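Local atomic coordinates of putative monooxygenase Rv0793 (Mycobacterium tuberculosis, PDB entry 1Y0H), a protein that is a putative homodimeric monooxygenase that might take part in antibiotic biosynthesis or may scavenge reactive oxygen species. Residues P5-A10 and F56-S61; D27-P32 and R40-Y45; R11-P16 and G50-L55. One frame throughout, in Å; residues are numbered along the deposited sequence. Where two conformers were deposited one is given.

Interaction 1 of 3, residues P5-A10 and F56-S61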
ATOM      1  N   PRO A   5      -8.737   3.002  12.814  1.00 13.85           N
ATOM      2  CA  PRO A   5      -8.510   2.296  11.551  1.00 13.71           C
ATOM      3  C   PRO A   5      -7.043   1.993  11.279  1.00 14.05           C
ATOM      4  O   PRO A   5      -6.140   2.708  11.742  1.00 13.96           O
ATOM      5  CB  PRO A   5      -9.045   3.265  10.486  1.00 14.32           C
ATOM      6  CG  PRO A   5      -9.930   4.197  11.213  1.00 14.73           C
ATOM      7  CD  PRO A   5      -9.420   4.294  12.615  1.00 14.09           C
ATOM      8  N   VAL A   6      -6.827   0.918  10.531  1.00 13.16           N
ATOM      9  CA  VAL A   6      -5.490   0.490  10.172  1.00 13.29           C
ATOM     10  C   VAL A   6      -5.506   0.038   8.733  1.00 13.64           C
ATOM     11  O   VAL A   6      -6.572  -0.254   8.180  1.00 13.91           O
ATOM     12  CB  VAL A   6      -4.951  -0.678  11.088  1.00 13.40           C
ATOM     13  CG1 VAL A   6      -4.830  -0.241  12.529  1.00 16.05           C
ATOM     14  CG2 VAL A   6      -5.795  -1.973  10.957  1.00 14.63           C
ATOM     15  N   ALA A   7      -4.321  -0.005   8.132  1.00 13.04           N
ATOM     16  CA  ALA A   7      -4.150  -0.616   6.816  1.00 12.33           C
ATOM     17  C   ALA A   7      -3.030  -1.661   6.863  1.00 12.47           C
ATOM     18  O   ALA A   7      -2.230  -1.692   7.783  1.00 13.04           O
ATOM     19  CB  ALA A   7      -3.873   0.450   5.739  1.00 12.96           C
ATOM     20  N   VAL A   8      -2.978  -2.523   5.854  1.00 11.58           N
ATOM     21  CA  VAL A   8      -1.930  -3.526   5.765  1.00 12.52           C
ATOM     22  C   VAL A   8      -1.498  -3.596   4.314  1.00 12.14           C
ATOM     23  O   VAL A   8      -2.340  -3.561   3.403  1.00 12.64           O
ATOM     24  CB  VAL A   8      -2.438  -4.937   6.188  1.00 12.47           C
ATOM     25  CG1 VAL A   8      -1.317  -5.976   6.118  1.00 13.98           C
ATOM     26  CG2 VAL A   8      -3.039  -4.904   7.583  1.00 12.90           C
ATOM     27  N   ILE A   9      -0.186  -3.645   4.104  1.00 12.17           N
ATOM     28  CA  ILE A   9       0.354  -3.988   2.792  1.00 12.97           C
ATOM     29  C   ILE A   9       0.966  -5.367   2.939  1.00 11.77           C
ATOM     30  O   ILE A   9       1.762  -5.601   3.843  1.00 12.47           O
ATOM     31  CB  ILE A   9       1.445  -2.993   2.326  1.00 13.51           C
ATOM     32  CG1 ILE A   9       0.855  -1.606   2.147  1.00 15.04           C
ATOM     33  CG2 ILE A   9       2.100  -3.468   0.995  1.00 13.94           C
ATOM     34  CD1 ILE A   9       1.920  -0.499   1.975  1.00 15.88           C
ATOM     35  N   ALA A  10       0.604  -6.273   2.038  1.00 10.78           N
ATOM     36  CA  ALA A  10       1.205  -7.608   2.027  1.00 10.96           C
ATOM     37  C   ALA A  10       1.763  -7.835   0.637  1.00 11.20           C
ATOM     38  O   ALA A  10       1.029  -7.733  -0.359  1.00 12.15           O
ATOM     39  CB  ALA A  10       0.177  -8.670   2.366  1.00 11.51           C
ATOM     40  N   PHE A  56      -3.443  -4.528  -0.802  1.00 11.40           N
ATOM     41  CA  PHE A  56      -3.628  -3.393   0.085  1.00 12.68           C
ATOM     42  C   PHE A  56      -4.956  -3.586   0.803  1.00 12.56           C
ATOM     43  O   PHE A  56      -5.989  -3.746   0.167  1.00 12.75           O
ATOM     44  CB  PHE A  56      -3.595  -2.060  -0.668  1.00 12.72           C
ATOM     45  CG  PHE A  56      -3.459  -0.883   0.246  1.00 15.54           C
ATOM     46  CD1 PHE A  56      -4.554  -0.093   0.559  1.00 17.29           C
ATOM     47  CD2 PHE A  56      -2.237  -0.584   0.816  1.00 18.78           C
ATOM     48  CE1 PHE A  56      -4.424   0.997   1.431  1.00 18.96           C
ATOM     49  CE2 PHE A  56      -2.095   0.504   1.692  1.00 20.14           C
ATOM     50  CZ  PHE A  56      -3.203   1.284   2.000  1.00 17.57           C
ATOM     51  N   GLU A  57      -4.907  -3.561   2.132  1.00 12.79           N
ATOM     52  CA  GLU A  57      -6.059  -3.871   2.973  1.00 13.35           C
ATOM     53  C   GLU A  57      -6.302  -2.728   3.942  1.00 12.78           C
ATOM     54  O   GLU A  57      -5.358  -2.155   4.477  1.00 12.82           O
ATOM     55  CB  GLU A  57      -5.780  -5.131   3.795  1.00 13.29           C
ATOM     56  CG  GLU A  57      -5.085  -6.227   3.023  1.00 14.86           C
ATOM     57  CD  GLU A  57      -4.604  -7.378   3.883  1.00 16.03           C
ATOM     58  OE1 GLU A  57      -5.124  -7.585   5.019  1.00 16.95           O
ATOM     59  OE2 GLU A  57      -3.699  -8.095   3.394  1.00 18.83           O
ATOM     60  N   ARG A  58      -7.573  -2.397   4.147  1.00 11.90           N
ATOM     61  CA  ARG A  58      -7.951  -1.370   5.113  1.00 11.78           C
ATOM     62  C   ARG A  58      -9.040  -1.917   6.020  1.00 11.48           C
ATOM     63  O   ARG A  58     -10.029  -2.456   5.534  1.00 11.30           O
ATOM     64  CB  ARG A  58      -8.505  -0.143   4.385  1.00 11.93           C
ATOM     65  CG  ARG A  58      -7.509   0.702   3.617  1.00 14.18           C
ATOM     66  CD  ARG A  58      -8.312   1.853   2.995  1.00 17.90           C
ATOM     67  NE  ARG A  58      -7.523   2.791   2.206  1.00 23.11           N
ATOM     68  CZ  ARG A  58      -7.426   2.763   0.881  1.00 24.51           C
ATOM     69  NH1 ARG A  58      -6.685   3.667   0.259  1.00 26.58           N
ATOM     70  NH2 ARG A  58      -8.058   1.827   0.180  1.00 26.15           N
ATOM     71  N   TYR A  59      -8.858  -1.728   7.329  1.00 10.91           N
ATOM     72  CA  TYR A  59      -9.771  -2.222   8.357  1.00 11.78           C
ATOM     73  C   TYR A  59     -10.258  -1.061   9.196  1.00 11.34           C
ATOM     74  O   TYR A  59      -9.542  -0.087   9.400  1.00 12.01           O
ATOM     75  CB  TYR A  59      -9.098  -3.305   9.215  1.00 11.42           C
ATOM     76  CG  TYR A  59      -8.727  -4.485   8.357  1.00 11.52           C
ATOM     77  CD1 TYR A  59      -9.668  -5.460   8.038  1.00 13.68           C
ATOM     78  CD2 TYR A  59      -7.445  -4.598   7.818  1.00 13.03           C
ATOM     79  CE1 TYR A  59      -9.342  -6.538   7.197  1.00 12.56           C
ATOM     80  CE2 TYR A  59      -7.112  -5.673   6.975  1.00 12.12           C
ATOM     81  CZ  TYR A  59      -8.075  -6.627   6.668  1.00 13.82           C
ATOM     82  OH  TYR A  59      -7.754  -7.688   5.841  1.00 13.73           O
ATOM     83  N   ARG A  60     -11.485  -1.180   9.681  1.00 11.42           N
ATOM     84  CA  ARG A  60     -12.113  -0.107  10.432  1.00 12.00           C
ATOM     85  C   ARG A  60     -11.463   0.085  11.804  1.00 11.66           C
ATOM     86  O   ARG A  60     -11.596   1.143  12.410  1.00 12.52           O
ATOM     87  CB  ARG A  60     -13.621  -0.358  10.552  1.00 12.81           C
ATOM     88  CG  ARG A  60     -14.270  -0.553   9.178  1.00 15.55           C
ATOM     89  CD  ARG A  60     -15.769  -0.266   9.126  1.00 21.64           C
ATOM     90  NE  ARG A  60     -16.118   0.216   7.785  1.00 25.98           N
ATOM     91  CZ  ARG A  60     -16.383  -0.560   6.735  1.00 27.12           C
ATOM     92  NH1 ARG A  60     -16.373  -1.883   6.843  1.00 27.69           N
ATOM     93  NH2 ARG A  60     -16.669  -0.005   5.566  1.00 28.18           N
ATOM     94  N   SER A  61     -10.756  -0.938  12.280  1.00 11.40           N
ATOM     95  CA  SER A  61     -10.090  -0.893  13.594  1.00 11.38           C
ATOM     96  C   SER A  61      -9.014  -1.966  13.634  1.00 11.60           C
ATOM     97  O   SER A  61      -9.030  -2.890  12.821  1.00 11.75           O
ATOM     98  CB  SER A  61     -11.104  -1.150  14.723  1.00 11.24           C
ATOM     99  OG  SER A  61     -11.556  -2.501  14.722  1.00 11.59           O
TER
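Pro5 enters the contact with its CA 3.4 Å from Arg60 O, a CA-H...O approach just outside the strand pairing. At Val6 the regular bonding begins: Val6 and Tyr59 exchange both backbone bonds, and the one from Tyr59 N to Val6 O (2.9 Å) is almost straight. Ala7, non-hydrogen-bonded opposite Arg58, meets Phe56 CZ with its CB (3.9 Å) on the face toward the second subunit. The two strands, antiparallel with axes 161° apart, are the central pair of the four-stranded sheet of the ferredoxin-like fold. Val8 and Glu57 form the next doubly bonded pair, with Val8 N to Glu57 O at 2.8 Å. On the face of Val6, Val8, Glu57 and Tyr59, covered by helix 62-69, Val8 CG2 reaches the edge of the Tyr59 ring at CE2, while Tyr59 OH donates to Glu57 OE1 (2.8 Å) on the anti side, 34° out of the carboxylate plane. Ile9, on the other face, lays CG1 at the Phe56 ring edge, 3.5 Å from CD2; the anti placement of Phe56 CG (chi1 -166°) carries that ring across to Ile9 and Ala7. It also stacks on Phe56 of the second subunit. Ala10 CB lies 4.1 Å from Glu57 OE2.

Interaction 2 of 3, residues D27-P32 and R40-Y45. With ACT (acetate ion), chain C.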
ATOM      1  N   ASP A  27      -7.114 -14.900  -4.622  1.00 12.27           N
ATOM      2  CA  ASP A  27      -8.462 -14.646  -5.137  1.00 13.08           C
ATOM      3  C   ASP A  27      -9.533 -15.116  -4.171  1.00 12.90           C
ATOM      4  O   ASP A  27     -10.538 -14.428  -3.970  1.00 13.31           O
ATOM      5  CB  ASP A  27      -8.696 -15.356  -6.479  1.00 13.07           C
ATOM      6  CG  ASP A  27      -8.073 -14.629  -7.670  1.00 14.26           C
ATOM      7  OD1 ASP A  27      -7.721 -13.437  -7.580  1.00 18.40           O
ATOM      8  OD2 ASP A  27      -7.947 -15.276  -8.746  1.00 17.04           O
ATOM      9  N   ALA A  28      -9.319 -16.287  -3.577  1.00 12.93           N
ATOM     10  CA  ALA A  28     -10.300 -16.910  -2.691  1.00 13.49           C
ATOM     11  C   ALA A  28     -10.501 -16.135  -1.387  1.00 13.70           C
ATOM     12  O   ALA A  28     -11.477 -16.353  -0.677  1.00 14.75           O
ATOM     13  CB  ALA A  28      -9.909 -18.345  -2.397  1.00 13.93           C
ATOM     14  N   MET A  29      -9.567 -15.242  -1.087  1.00 13.75           N
ATOM     15  CA  MET A  29      -9.633 -14.417   0.123  1.00 13.56           C
ATOM     16  C   MET A  29     -10.529 -13.209  -0.073  1.00 13.58           C
ATOM     17  O   MET A  29     -11.014 -12.632   0.895  1.00 13.00           O
ATOM     18  CB  MET A  29      -8.238 -13.926   0.494  1.00 13.57           C
ATOM     19  CG  MET A  29      -7.331 -15.015   1.082  1.00 14.10           C
ATOM     20  SD  MET A  29      -7.846 -15.536   2.733  1.00 10.88           S
ATOM     21  CE  MET A  29      -7.390 -14.098   3.700  1.00 15.45           C
ATOM     22  N   ILE A  30     -10.712 -12.801  -1.324  1.00 13.93           N
ATOM     23  CA  ILE A  30     -11.302 -11.499  -1.619  1.00 14.20           C
ATOM     24  C   ILE A  30     -12.756 -11.368  -1.187  1.00 14.06           C
ATOM     25  O   ILE A  30     -13.101 -10.454  -0.445  1.00 13.95           O
ATOM     26  CB  ILE A  30     -11.103 -11.083  -3.105  1.00 13.94           C
ATOM     27  CG1 ILE A  30      -9.604 -10.949  -3.387  1.00 14.84           C
ATOM     28  CG2 ILE A  30     -11.815  -9.767  -3.387  1.00 15.82           C
ATOM     29  CD1 ILE A  30      -9.272 -10.597  -4.833  1.00 14.46           C
ATOM     30  N   THR A  31     -13.616 -12.277  -1.644  1.00 14.07           N
ATOM     31  CA  THR A  31     -15.031 -12.203  -1.252  1.00 14.09           C
ATOM     32  C   THR A  31     -15.278 -12.272   0.280  1.00 13.59           C
ATOM     33  O   THR A  31     -15.914 -11.363   0.828  1.00 13.84           O
ATOM     34  CB  THR A  31     -15.889 -13.188  -2.059  1.00 14.47           C
ATOM     35  OG1 THR A  31     -16.030 -12.655  -3.378  1.00 14.61           O
ATOM     36  CG2 THR A  31     -17.271 -13.346  -1.449  1.00 14.57           C
ATOM     37  N   PRO A  32     -14.772 -13.327   0.963  1.00 13.06           N
ATOM     38  CA  PRO A  32     -14.995 -13.393   2.417  1.00 12.85           C
ATOM     39  C   PRO A  32     -14.348 -12.246   3.192  1.00 11.99           C
ATOM     40  O   PRO A  32     -14.917 -11.807   4.195  1.00 12.61           O
ATOM     41  CB  PRO A  32     -14.373 -14.731   2.826  1.00 13.16           C
ATOM     42  CG  PRO A  32     -13.464 -15.121   1.693  1.00 12.71           C
ATOM     43  CD  PRO A  32     -14.026 -14.494   0.463  1.00 13.51           C
ATOM     44  N   ARG A  40     -12.799  -2.328   5.415  1.00 11.95           N
ATOM     45  CA  ARG A  40     -13.125  -1.192   4.558  1.00 12.17           C
ATOM     46  C   ARG A  40     -12.771  -1.471   3.090  1.00 11.90           C
ATOM     47  O   ARG A  40     -13.555  -1.176   2.193  1.00 12.39           O
ATOM     48  CB  ARG A  40     -12.437   0.081   5.040  1.00 12.51           C
ATOM     49  CG  ARG A  40     -12.474   1.177   4.002  1.00 14.82           C
ATOM     50  CD  ARG A  40     -11.859   2.441   4.508  1.00 18.15           C
ATOM     51  NE  ARG A  40     -11.644   3.380   3.411  1.00 21.67           N
ATOM     52  CZ  ARG A  40     -11.249   4.638   3.579  1.00 23.61           C
ATOM     53  NH1 ARG A  40     -11.045   5.116   4.804  1.00 24.34           N
ATOM     54  NH2 ARG A  40     -11.082   5.426   2.526  1.00 24.61           N
ATOM     55  N   SER A  41     -11.585  -2.013   2.850  1.00 11.35           N
ATOM     56  CA  SER A  41     -11.210  -2.429   1.494  1.00 11.95           C
ATOM     57  C   SER A  41     -10.174  -3.549   1.511  1.00 11.66           C
ATOM     58  O   SER A  41      -9.490  -3.764   2.503  1.00 11.58           O
ATOM     59  CB  SER A  41     -10.702  -1.226   0.686  1.00 12.77           C
ATOM     60  OG  SER A  41      -9.539  -0.678   1.255  1.00 15.72           O
ATOM     61  N   TYR A  42     -10.084  -4.263   0.397  1.00 11.36           N
ATOM     62  CA  TYR A  42      -9.144  -5.374   0.249  1.00 11.20           C
ATOM     63  C   TYR A  42      -8.948  -5.535  -1.248  1.00 12.34           C
ATOM     64  O   TYR A  42      -9.815  -6.072  -1.933  1.00 12.69           O
ATOM     65  CB  TYR A  42      -9.774  -6.619   0.871  1.00 11.64           C
ATOM     66  CG  TYR A  42      -8.884  -7.823   1.053  1.00 11.07           C
ATOM     67  CD1 TYR A  42      -8.913  -8.883   0.137  1.00 12.17           C
ATOM     68  CD2 TYR A  42      -8.056  -7.940   2.175  1.00 12.21           C
ATOM     69  CE1 TYR A  42      -8.127 -10.024   0.324  1.00 13.11           C
ATOM     70  CE2 TYR A  42      -7.263  -9.091   2.363  1.00 13.45           C
ATOM     71  CZ  TYR A  42      -7.309 -10.117   1.432  1.00 12.94           C
ATOM     72  OH  TYR A  42      -6.545 -11.239   1.612  1.00 14.14           O
ATOM     73  N   ASP A  43      -7.821  -5.033  -1.747  1.00 11.91           N
ATOM     74  CA  ASP A  43      -7.584  -4.925  -3.192  1.00 12.67           C
ATOM     75  C   ASP A  43      -6.272  -5.595  -3.599  1.00 11.81           C
ATOM     76  O   ASP A  43      -5.262  -5.452  -2.927  1.00 11.53           O
ATOM     77  CB  ASP A  43      -7.586  -3.449  -3.621  1.00 13.46           C
ATOM     78  CG  ASP A  43      -8.924  -2.779  -3.376  1.00 14.71           C
ATOM     79  OD1 ASP A  43      -9.958  -3.387  -3.711  1.00 15.22           O
ATOM     80  OD2 ASP A  43      -8.937  -1.646  -2.851  1.00 18.76           O
ATOM     81  N   LEU A  44      -6.306  -6.294  -4.729  1.00 11.10           N
ATOM     82  CA  LEU A  44      -5.155  -7.049  -5.212  1.00 11.89           C
ATOM     83  C   LEU A  44      -4.543  -6.383  -6.441  1.00 11.58           C
ATOM     84  O   LEU A  44      -5.253  -6.014  -7.375  1.00 11.10           O
ATOM     85  CB  LEU A  44      -5.578  -8.470  -5.600  1.00 12.73           C
ATOM     86  CG  LEU A  44      -4.510  -9.405  -6.169  1.00 13.59           C
ATOM     87  CD1 LEU A  44      -3.360  -9.658  -5.196  1.00 13.91           C
ATOM     88  CD2 LEU A  44      -5.173 -10.719  -6.560  1.00 13.17           C
ATOM     89  N   TYR A  45      -3.218  -6.270  -6.423  1.00 11.93           N
ATOM     90  CA  TYR A  45      -2.444  -5.682  -7.512  1.00 12.48           C
ATOM     91  C   TYR A  45      -1.288  -6.584  -7.895  1.00 13.27           C
ATOM     92  O   TYR A  45      -0.908  -7.474  -7.132  1.00 12.33           O
ATOM     93  CB  TYR A  45      -1.831  -4.354  -7.066  1.00 13.03           C
ATOM     94  CG  TYR A  45      -2.823  -3.365  -6.527  1.00 13.74           C
ATOM     95  CD1 TYR A  45      -3.195  -3.376  -5.179  1.00 13.37           C
ATOM     96  CD2 TYR A  45      -3.374  -2.403  -7.361  1.00 12.60           C
ATOM     97  CE1 TYR A  45      -4.117  -2.460  -4.693  1.00 14.05           C
ATOM     98  CE2 TYR A  45      -4.286  -1.491  -6.889  1.00 14.98           C
ATOM     99  CZ  TYR A  45      -4.651  -1.528  -5.556  1.00 14.41           C
ATOM    100  OH  TYR A  45      -5.558  -0.618  -5.086  1.00 16.66           O
TER
HETATM  101  C   ACT C 301      -4.115 -11.326   3.897  1.00 20.44           C
HETATM  102  O   ACT C 301      -5.332 -11.121   4.085  1.00 19.69           O
HETATM  103  OXT ACT C 301      -3.307 -10.605   4.536  1.00 21.20           O
HETATM  104  CH3 ACT C 301      -3.658 -12.382   2.942  1.00 20.19           C
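Apolar packing of Met29 and Ile30 against Tyr42 carries most of this contact. The phenol ring reaches out from the strand to the helix: with its CG turned opposite the backbone N (chi1 -169°), Tyr42 brings the CD1-CE1 side of the ring to Ile30 and its hydroxyl end to Met29. Met29 CB lies 3.4 Å from Tyr42 OH, and Ile30 CG1 lies 4.1 Å from Tyr42 CE1. The backbone of the helix takes part as well, since Ile30 CA is 4.0 Å from Tyr42 CD1. Further along the strand, Ile30 CD1 touches Leu44 CB, and the side chains of Leu44 and Asp27 cross at about a right angle, Leu44 CD2 3.9 Å from Asp27 OD1. That carboxylate oxygen has its polar partner in Arg23, so its meeting with the leucine methyl is a matter of packing.

The polar element is the hydroxyl of Tyr42, which donates to acetate O at 2.8 Å, the acetate oxygen lying at the ring edge and in its plane. Met29, bent at both chi2 and chi3, curls its CE to 3.6 Å from the same acetate oxygen. His68 NE2 also hydrogen-bonds the ion. The acetate probably came from the crystallisation liquor; its place beside Tyr42, His68 and Met29 is consistent with a small polar pocket.

The axes of the segments 27-32 and 41-45 approach to 8.9 Å and run at 159°, nearly antiparallel. Leu44 and Tyr45 pair with a strand of the second subunit, so the sheet continues across the interface. This helix-on-sheet packing is one part of the alpha+beta sandwich of the ferredoxin-like fold; the family belongs to the dimeric alpha-beta barrel clan.

Interaction 3 of 3, residues R11-P16 and G50-L55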
ATOM      1  N   ARG A  11       3.050  -8.156   0.583  1.00 11.99           N
ATOM      2  CA  ARG A  11       3.758  -8.378  -0.688  1.00 12.10           C
ATOM      3  C   ARG A  11       4.146  -9.837  -0.822  1.00 11.77           C
ATOM      4  O   ARG A  11       4.716 -10.425   0.112  1.00 12.61           O
ATOM      5  CB  ARG A  11       5.008  -7.494  -0.773  1.00 13.09           C
ATOM      6  CG  ARG A  11       4.742  -6.049  -0.416  1.00 17.15           C
ATOM      7  CD  ARG A  11       5.933  -5.149  -0.728  0.65 20.95           C
ATOM      8  NE  ARG A  11       5.621  -4.336  -1.903  0.65 22.42           N
ATOM      9  CZ  ARG A  11       5.525  -3.009  -1.915  0.65 24.10           C
ATOM     10  NH1 ARG A  11       5.204  -2.401  -3.041  0.65 24.59           N
ATOM     11  NH2 ARG A  11       5.762  -2.279  -0.827  0.65 22.71           N
ATOM     12  N   PHE A  12       3.841 -10.412  -1.992  1.00 10.82           N
ATOM     13  CA  PHE A  12       4.075 -11.839  -2.256  1.00 11.08           C
ATOM     14  C   PHE A  12       4.990 -11.992  -3.448  1.00 11.34           C
ATOM     15  O   PHE A  12       4.741 -11.397  -4.498  1.00 11.17           O
ATOM     16  CB  PHE A  12       2.769 -12.568  -2.568  1.00 11.19           C
ATOM     17  CG  PHE A  12       1.698 -12.374  -1.535  1.00 10.65           C
ATOM     18  CD1 PHE A  12       0.909 -11.222  -1.538  1.00 11.12           C
ATOM     19  CD2 PHE A  12       1.475 -13.349  -0.568  1.00 10.42           C
ATOM     20  CE1 PHE A  12      -0.080 -11.044  -0.557  1.00 12.48           C
ATOM     21  CE2 PHE A  12       0.482 -13.189   0.395  1.00 13.17           C
ATOM     22  CZ  PHE A  12      -0.290 -12.037   0.403  1.00 12.82           C
ATOM     23  N   MET A  13       6.028 -12.810  -3.291  1.00 11.74           N
ATOM     24  CA  MET A  13       6.976 -13.032  -4.369  1.00 12.34           C
ATOM     25  C   MET A  13       6.940 -14.513  -4.769  1.00 12.16           C
ATOM     26  O   MET A  13       7.714 -15.327  -4.264  1.00 13.01           O
ATOM     27  CB  MET A  13       8.380 -12.543  -3.965  1.00 13.84           C
ATOM     28  CG  MET A  13       8.496 -11.028  -3.767  1.00 14.24           C
ATOM     29  SD  MET A  13       7.743 -10.427  -2.210  1.00 16.14           S
ATOM     30  CE  MET A  13       8.473  -8.789  -2.045  1.00 18.52           C
ATOM     31  N   PRO A  14       6.004 -14.882  -5.664  1.00 11.85           N
ATOM     32  CA  PRO A  14       5.865 -16.290  -6.016  1.00 11.61           C
ATOM     33  C   PRO A  14       7.028 -16.812  -6.823  1.00 11.50           C
ATOM     34  O   PRO A  14       7.694 -16.052  -7.532  1.00 11.47           O
ATOM     35  CB  PRO A  14       4.599 -16.321  -6.884  1.00 11.58           C
ATOM     36  CG  PRO A  14       4.501 -14.963  -7.463  1.00 11.45           C
ATOM     37  CD  PRO A  14       5.025 -14.038  -6.378  1.00 11.61           C
ATOM     38  N   ARG A  15       7.272 -18.111  -6.717  1.00 11.52           N
ATOM     39  CA  ARG A  15       8.084 -18.770  -7.718  1.00 10.94           C
ATOM     40  C   ARG A  15       7.328 -18.649  -9.034  1.00 11.10           C
ATOM     41  O   ARG A  15       6.092 -18.674  -9.037  1.00 10.51           O
ATOM     42  CB  ARG A  15       8.282 -20.244  -7.390  1.00 11.62           C
ATOM     43  CG  ARG A  15       8.975 -20.534  -6.074  1.00 12.38           C
ATOM     44  CD  ARG A  15       9.451 -21.987  -6.063  1.00 12.41           C
ATOM     45  NE  ARG A  15       8.413 -22.881  -6.581  1.00 12.87           N
ATOM     46  CZ  ARG A  15       7.460 -23.428  -5.831  1.00 13.23           C
ATOM     47  NH1 ARG A  15       7.428 -23.196  -4.527  1.00 13.84           N
ATOM     48  NH2 ARG A  15       6.538 -24.202  -6.388  1.00 13.20           N
ATOM     49  N   PRO A  16       8.063 -18.525 -10.158  1.00 11.51           N
ATOM     50  CA  PRO A  16       7.402 -18.439 -11.463  1.00 11.84           C
ATOM     51  C   PRO A  16       6.376 -19.544 -11.684  1.00 12.15           C
ATOM     52  O   PRO A  16       5.260 -19.261 -12.148  1.00 12.52           O
ATOM     53  CB  PRO A  16       8.570 -18.537 -12.457  1.00 12.10           C
ATOM     54  CG  PRO A  16       9.733 -17.927 -11.696  1.00 12.35           C
ATOM     55  CD  PRO A  16       9.528 -18.412 -10.273  1.00 12.04           C
ATOM     56  N   GLY A  50       6.122  -7.098 -12.460  1.00 21.63           N
ATOM     57  CA  GLY A  50       5.539  -8.441 -12.500  1.00 21.17           C
ATOM     58  C   GLY A  50       6.047  -9.425 -11.459  1.00 21.22           C
ATOM     59  O   GLY A  50       5.549 -10.541 -11.380  1.00 22.30           O
ATOM     60  N   GLY A  51       7.024  -9.011 -10.660  1.00 20.19           N
ATOM     61  CA  GLY A  51       7.682  -9.907  -9.713  1.00 19.40           C
ATOM     62  C   GLY A  51       6.901 -10.162  -8.432  1.00 18.93           C
ATOM     63  O   GLY A  51       7.120 -11.172  -7.764  1.00 19.37           O
ATOM     64  N   GLU A  52       6.001  -9.244  -8.089  1.00 17.99           N
ATOM     65  CA  GLU A  52       5.221  -9.343  -6.855  1.00 17.61           C
ATOM     66  C   GLU A  52       3.729  -9.219  -7.094  1.00 16.07           C
ATOM     67  O   GLU A  52       3.280  -8.483  -7.982  1.00 16.38           O
ATOM     68  CB  GLU A  52       5.557  -8.201  -5.887  1.00 17.90           C
ATOM     69  CG  GLU A  52       6.973  -8.051  -5.411  1.00 20.91           C
ATOM     70  CD  GLU A  52       7.144  -6.718  -4.683  1.00 20.73           C
ATOM     71  OE1 GLU A  52       6.220  -6.332  -3.928  1.00 26.28           O
ATOM     72  OE2 GLU A  52       8.175  -6.038  -4.885  1.00 25.41           O
ATOM     73  N   LEU A  53       2.962  -9.905  -6.252  1.00 14.41           N
ATOM     74  CA  LEU A  53       1.560  -9.591  -6.085  1.00 13.20           C
ATOM     75  C   LEU A  53       1.444  -8.835  -4.763  1.00 12.84           C
ATOM     76  O   LEU A  53       2.186  -9.103  -3.816  1.00 13.11           O
ATOM     77  CB  LEU A  53       0.693 -10.855  -6.097  1.00 13.24           C
ATOM     78  CG  LEU A  53       0.724 -11.726  -7.364  1.00 14.36           C
ATOM     79  CD1 LEU A  53      -0.383 -12.758  -7.280  1.00 14.65           C
ATOM     80  CD2 LEU A  53       0.573 -10.880  -8.632  1.00 14.60           C
ATOM     81  N   VAL A  54       0.554  -7.852  -4.719  1.00 11.99           N
ATOM     82  CA  VAL A  54       0.459  -6.973  -3.552  1.00 11.46           C
ATOM     83  C   VAL A  54      -0.997  -6.825  -3.152  1.00 12.02           C
ATOM     84  O   VAL A  54      -1.847  -6.552  -4.011  1.00 11.89           O
ATOM     85  CB  VAL A  54       1.057  -5.581  -3.860  1.00 12.19           C
ATOM     86  CG1 VAL A  54       0.913  -4.646  -2.651  1.00 12.67           C
ATOM     87  CG2 VAL A  54       2.540  -5.714  -4.304  1.00 11.87           C
ATOM     88  N   LEU A  55      -1.277  -7.040  -1.866  1.00 11.10           N
ATOM     89  CA  LEU A  55      -2.597  -6.723  -1.307  1.00 11.76           C
ATOM     90  C   LEU A  55      -2.493  -5.425  -0.553  1.00 12.07           C
ATOM     91  O   LEU A  55      -1.555  -5.226   0.220  1.00 11.86           O
ATOM     92  CB  LEU A  55      -3.091  -7.819  -0.343  1.00 12.16           C
ATOM     93  CG  LEU A  55      -3.682  -9.073  -0.981  1.00 13.30           C
ATOM     94  CD1 LEU A  55      -3.747 -10.141   0.097  1.00 15.38           C
ATOM     95  CD2 LEU A  55      -5.075  -8.826  -1.571  1.00 13.35           C
TER
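Arg11 meets Glu52 along nearly the whole length of its side chain, in one of the two conformers deposited for the arginine. CB starts 3.6 Å from Glu52 OE1, CG stays beside the same oxygen, and CD closes to 3.4 Å. NE then donates to Glu52 OE1 at 2.9 Å, a salt bridge that uses the syn lone pair but is bent, with 142° at the hydrogen and OE1 tilted 19° out of the guanidinium plane. The arginine is bent at chi3, and its guanidinium plane stands 78° from that of the carboxylate; the bond is made by NE, while NH1 remains 4.2 Å from OE1. With a second conformer present, this salt bridge is not the only arrangement. Val54 CG2 lies 4.1 Å from Arg11 NE. Met13 lies side by side with Glu52, pointing the same way, its CE 3.6 Å from Glu52 CD.

Between these side chains the backbone is held by two bonds of the Phe12-Leu53 pair, Phe12 N to Leu53 O and Leu53 N to Phe12 O (2.9 Å). The Phe12 ring brings its edge to Leu53 O, and its CE1 touches Leu55 CD1 at 3.8 Å.

Phe12 projects from the sheet to Leu22 and Leu26 of helix 19-35, and Leu55 reaches Tyr42 and Leu44 of strand 39-47. Arg11 and Val54 occupy the other face, toward the second subunit, where they pack on its Ile9 and Leu94 respectively.

In the fold
Interactions 1 and 3 are successive parts of one strand pairing, 6-12 with 53-59: their centres lie about 19 Å apart on opposite sides of the chain's centre, and the bond from Leu55 N to Ala10 O (2.8 Å) joins them. Interaction 2 adds neighbouring strand 39-47 and the covering helix 19-35, its centre about 12 Å from that of interaction 1 and 15 Å from that of interaction 3. In sequence, the segments of interaction 2 fall between those of interaction 3, which in turn fall between those of interaction 1. One sheet face carries helix 19-35, while the other face and edge strand 39-47 meet the second subunit, consistent with the homodimer.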